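Local atomic coordinates of laccase (PDB entry 3SQR), a protein that oxidises phenolic substrates such as hydroquinones with its bound copper ions, reducing dioxygen to water, and probably serves in lignin degradation and the detoxification of lignin-derived products. Residues L267-F278 / D301-Q309. Residues are numbered along the deposited sequence; the frame is centred on the assembly and turned at random.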
loop_
_atom_site.group_PDB
_atom_site.type_symbol
_atom_site.label_atom_id
_atom_site.label_comp_id
_atom_site.label_asym_id
_atom_site.label_seq_id
_atom_site.Cartn_x
_atom_site.Cartn_y
_atom_site.Cartn_z
ATOM N N LEU A 267 -10.191 -2.416 -4.981
ATOM C CA LEU A 267 -10.242 -2.324 -3.562
ATOM C C LEU A 267 -8.853 -2.105 -3.025
ATOM O O LEU A 267 -7.933 -2.835 -3.371
ATOM C CB LEU A 267 -10.831 -3.574 -2.965
ATOM C CG LEU A 267 -12.222 -3.928 -3.557
ATOM C CD1 LEU A 267 -12.654 -5.345 -3.131
ATOM C CD2 LEU A 267 -13.241 -2.862 -3.169
ATOM N N ILE A 268 -8.735 -1.111 -2.159
ATOM C CA ILE A 268 -7.459 -0.784 -1.479
ATOM C C ILE A 268 -7.662 -0.532 -0.035
ATOM O O ILE A 268 -8.455 0.328 0.342
ATOM C CB ILE A 268 -6.725 0.408 -2.093
ATOM C CG1 ILE A 268 -6.828 0.397 -3.621
ATOM C CG2 ILE A 268 -5.188 0.465 -1.544
ATOM C CD1 ILE A 268 -5.980 1.428 -4.285
ATOM N N ASN A 269 -6.892 -1.228 0.796
ATOM C CA ASN A 269 -6.877 -0.939 2.225
ATOM C C ASN A 269 -5.709 0.046 2.488
ATOM O O ASN A 269 -4.582 -0.295 2.309
ATOM C CB ASN A 269 -6.754 -2.234 3.047
ATOM C CG ASN A 269 -6.569 -2.024 4.537
ATOM O OD1 ASN A 269 -6.413 -0.898 5.083
ATOM N ND2 ASN A 269 -6.518 -3.199 5.247
ATOM N N VAL A 270 -6.057 1.222 2.925
ATOM C CA VAL A 270 -5.096 2.324 3.126
ATOM C C VAL A 270 -5.154 2.886 4.529
ATOM O O VAL A 270 -4.705 4.018 4.780
ATOM C CB VAL A 270 -5.316 3.456 2.083
ATOM C CG1 VAL A 270 -5.128 2.888 0.674
ATOM C CG2 VAL A 270 -6.686 4.173 2.285
ATOM N N GLY A 271 -5.566 2.067 5.492
ATOM C CA GLY A 271 -5.708 2.494 6.833
ATOM C C GLY A 271 -4.354 2.540 7.526
ATOM O O GLY A 271 -3.348 2.032 6.984
ATOM N N ILE A 272 -4.326 3.231 8.658
ATOM C CA ILE A 272 -3.147 3.332 9.541
ATOM C C ILE A 272 -2.939 1.981 10.198
ATOM O O ILE A 272 -1.837 1.479 10.311
ATOM C CB ILE A 272 -3.460 4.411 10.635
ATOM C CG1 ILE A 272 -3.474 5.784 10.009
ATOM C CG2 ILE A 272 -2.491 4.370 11.824
ATOM C CD1 ILE A 272 -4.178 6.811 10.914
ATOM N N ASP A 273 -4.036 1.405 10.644
ATOM C CA ASP A 273 -3.990 0.092 11.321
ATOM C C ASP A 273 -5.333 -0.538 11.278
ATOM O O ASP A 273 -6.059 -0.554 12.268
ATOM C CB ASP A 273 -3.535 0.260 12.753
ATOM C CG ASP A 273 -3.122 -1.076 13.408
ATOM O OD1 ASP A 273 -3.400 -2.135 12.844
ATOM O OD2 ASP A 273 -2.491 -1.036 14.477
ATOM N N SER A 274 -5.670 -1.078 10.106
ATOM C CA SER A 274 -7.000 -1.570 9.797
ATOM C C SER A 274 -6.872 -2.821 9.019
ATOM O O SER A 274 -6.048 -2.877 8.107
ATOM C CB SER A 274 -7.802 -0.539 8.960
ATOM O OG SER A 274 -6.984 -0.084 7.888
ATOM N N HIS A 275 -7.793 -3.741 9.239
ATOM C CA HIS A 275 -7.908 -4.947 8.430
ATOM C C HIS A 275 -9.342 -5.036 8.000
ATOM O O HIS A 275 -10.259 -4.794 8.814
ATOM C CB HIS A 275 -7.547 -6.222 9.198
ATOM C CG HIS A 275 -7.310 -7.398 8.317
ATOM N ND1 HIS A 275 -8.334 -8.169 7.812
ATOM C CD2 HIS A 275 -6.162 -7.905 7.803
ATOM C CE1 HIS A 275 -7.819 -9.110 7.027
ATOM N NE2 HIS A 275 -6.507 -8.998 7.041
ATOM N N PHE A 276 -9.522 -5.408 6.760
ATOM C CA PHE A 276 -10.855 -5.484 6.174
ATOM C C PHE A 276 -11.114 -6.852 5.613
ATOM O O PHE A 276 -10.226 -7.580 5.233
ATOM C CB PHE A 276 -11.137 -4.368 5.126
ATOM C CG PHE A 276 -11.088 -2.981 5.700
ATOM C CD1 PHE A 276 -12.155 -2.458 6.410
ATOM C CD2 PHE A 276 -9.944 -2.219 5.564
ATOM C CE1 PHE A 276 -12.117 -1.212 6.948
ATOM C CE2 PHE A 276 -9.885 -0.966 6.098
ATOM C CZ PHE A 276 -10.987 -0.462 6.826
ATOM N N GLU A 277 -12.396 -7.183 5.548
ATOM C CA GLU A 277 -12.886 -8.381 4.891
ATOM C C GLU A 277 -14.092 -7.989 4.043
ATOM O O GLU A 277 -15.274 -8.203 4.383
ATOM C CB GLU A 277 -13.183 -9.504 5.910
ATOM C CG GLU A 277 -13.367 -10.834 5.198
ATOM C CD GLU A 277 -13.743 -11.982 6.118
ATOM O OE1 GLU A 277 -13.433 -11.842 7.322
ATOM O OE2 GLU A 277 -14.349 -13.006 5.569
ATOM N N PHE A 278 -13.795 -7.353 2.920
ATOM C CA PHE A 278 -14.764 -6.670 2.144
ATOM C C PHE A 278 -15.829 -7.627 1.599
ATOM O O PHE A 278 -15.488 -8.719 1.103
ATOM C CB PHE A 278 -14.040 -5.955 0.971
ATOM C CG PHE A 278 -14.930 -5.173 0.104
ATOM C CD1 PHE A 278 -15.282 -3.877 0.401
ATOM C CD2 PHE A 278 -15.453 -5.738 -1.060
ATOM C CE1 PHE A 278 -16.122 -3.167 -0.429
ATOM C CE2 PHE A 278 -16.280 -4.984 -1.933
ATOM C CZ PHE A 278 -16.622 -3.723 -1.594
ATOM N N ASP A 301 -17.251 -14.716 -1.396
ATOM C CA ASP A 301 -18.267 -13.836 -0.810
ATOM C C ASP A 301 -17.681 -12.688 -0.005
ATOM O O ASP A 301 -18.360 -11.675 0.226
ATOM C CB ASP A 301 -19.188 -14.638 0.135
ATOM C CG ASP A 301 -20.095 -15.590 -0.607
ATOM O OD1 ASP A 301 -20.601 -15.228 -1.700
ATOM O OD2 ASP A 301 -20.287 -16.702 -0.069
ATOM N N THR A 302 -16.472 -12.896 0.487
ATOM C CA THR A 302 -15.798 -11.874 1.293
ATOM C C THR A 302 -14.338 -11.874 0.893
ATOM O O THR A 302 -13.848 -12.839 0.320
ATOM C CB THR A 302 -15.946 -12.056 2.787
ATOM O OG1 THR A 302 -15.035 -13.033 3.244
ATOM C CG2 THR A 302 -17.371 -12.448 3.185
ATOM N N LEU A 303 -13.631 -10.796 1.202
ATOM C CA LEU A 303 -12.259 -10.653 0.652
ATOM C C LEU A 303 -11.392 -9.976 1.723
ATOM O O LEU A 303 -11.610 -8.773 2.070
ATOM C CB LEU A 303 -12.359 -9.811 -0.601
ATOM C CG LEU A 303 -11.110 -9.527 -1.440
ATOM C CD1 LEU A 303 -10.301 -10.778 -1.663
ATOM C CD2 LEU A 303 -11.464 -8.850 -2.745
ATOM N N LEU A 304 -10.456 -10.757 2.259
ATOM C CA LEU A 304 -9.563 -10.344 3.307
ATOM C C LEU A 304 -8.546 -9.409 2.668
ATOM O O LEU A 304 -7.986 -9.756 1.640
ATOM C CB LEU A 304 -8.868 -11.519 3.958
ATOM C CG LEU A 304 -9.778 -12.464 4.775
ATOM C CD1 LEU A 304 -9.080 -13.837 4.973
ATOM C CD2 LEU A 304 -10.092 -11.810 6.088
ATOM N N ILE A 305 -8.337 -8.244 3.261
ATOM C CA ILE A 305 -7.434 -7.270 2.639
ATOM C C ILE A 305 -6.632 -6.623 3.710
ATOM O O ILE A 305 -7.157 -5.923 4.622
ATOM C CB ILE A 305 -8.128 -6.146 1.822
ATOM C CG1 ILE A 305 -9.239 -6.657 0.911
ATOM C CG2 ILE A 305 -7.056 -5.328 1.015
ATOM C CD1 ILE A 305 -10.027 -5.543 0.214
ATOM N N GLY A 306 -5.342 -6.903 3.689
ATOM C CA GLY A 306 -4.407 -6.183 4.534
ATOM C C GLY A 306 -3.920 -4.826 4.039
ATOM O O GLY A 306 -4.174 -4.445 2.939
ATOM N N ILE A 307 -3.290 -4.062 4.917
ATOM C CA ILE A 307 -2.946 -2.694 4.609
ATOM C C ILE A 307 -1.983 -2.629 3.439
ATOM O O ILE A 307 -0.953 -3.282 3.434
ATOM C CB ILE A 307 -2.336 -1.921 5.775
ATOM C CG1 ILE A 307 -3.292 -1.894 6.970
ATOM C CG2 ILE A 307 -2.063 -0.448 5.311
ATOM C CD1 ILE A 307 -2.634 -1.375 8.218
ATOM N N GLY A 308 -2.321 -1.855 2.457
ATOM C CA GLY A 308 -1.489 -1.674 1.276
ATOM C C GLY A 308 -1.763 -2.682 0.174
ATOM O O GLY A 308 -1.341 -2.433 -0.976
ATOM N N GLN A 309 -2.511 -3.734 0.505
ATOM C CA GLN A 309 -3.011 -4.668 -0.473
ATOM C C GLN A 309 -4.123 -4.077 -1.339
ATOM O O GLN A 309 -4.910 -3.235 -0.863
ATOM C CB GLN A 309 -3.513 -5.935 0.180
ATOM C CG GLN A 309 -2.445 -6.762 0.739
ATOM C CD GLN A 309 -2.904 -8.137 1.159
ATOM O OE1 GLN A 309 -4.020 -8.293 1.647
ATOM N NE2 GLN A 309 -2.007 -9.106 1.086
#
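Ile305 fills the apolar centre between the two sheets of a cupredoxin-like domain of this multicopper oxidase. Its CD1 lies 3.8 Å from Leu267 CB and also meets Phe278 CB, while its CG2 packs on Asn269 CB. Beside it Leu267 forks: CD1 touches Leu303 CD2, and CD2 sits 3.8 Å above the centre of the Phe278 ring. Strands 276-280 and 303-305 pair antiparallel, Phe276 and Ile305 forming a hydrogen-bonded pair, whereas strand 262-269 belongs to the facing sheet.

With CG anti to the backbone N (chi1 173°), the Asn269 amide reaches across to the paired strands, and ND2 donates to Ile305 O (2.9 Å) and to Ser274 O, both close to the amide plane. OD1 accepts from Gly271 N, an Asx turn, and from Ser274 OG, so four bonds fix the amide's rotation. Ile307, on the type II turn Gly306-Gln309 near the type 3 copper ligand His527, presses CG1 to within 3.1 Å of Ser274 O.

On the other face of the pair, Leu304 CD2 lies against Glu277 CG (3.5 Å) and the edge of the His275 ring. Farther out, Arg365 joins both strands, its NE salt-bridged to Glu277 OE2 and its NH2 hydrogen-bonded to Thr302 OG1.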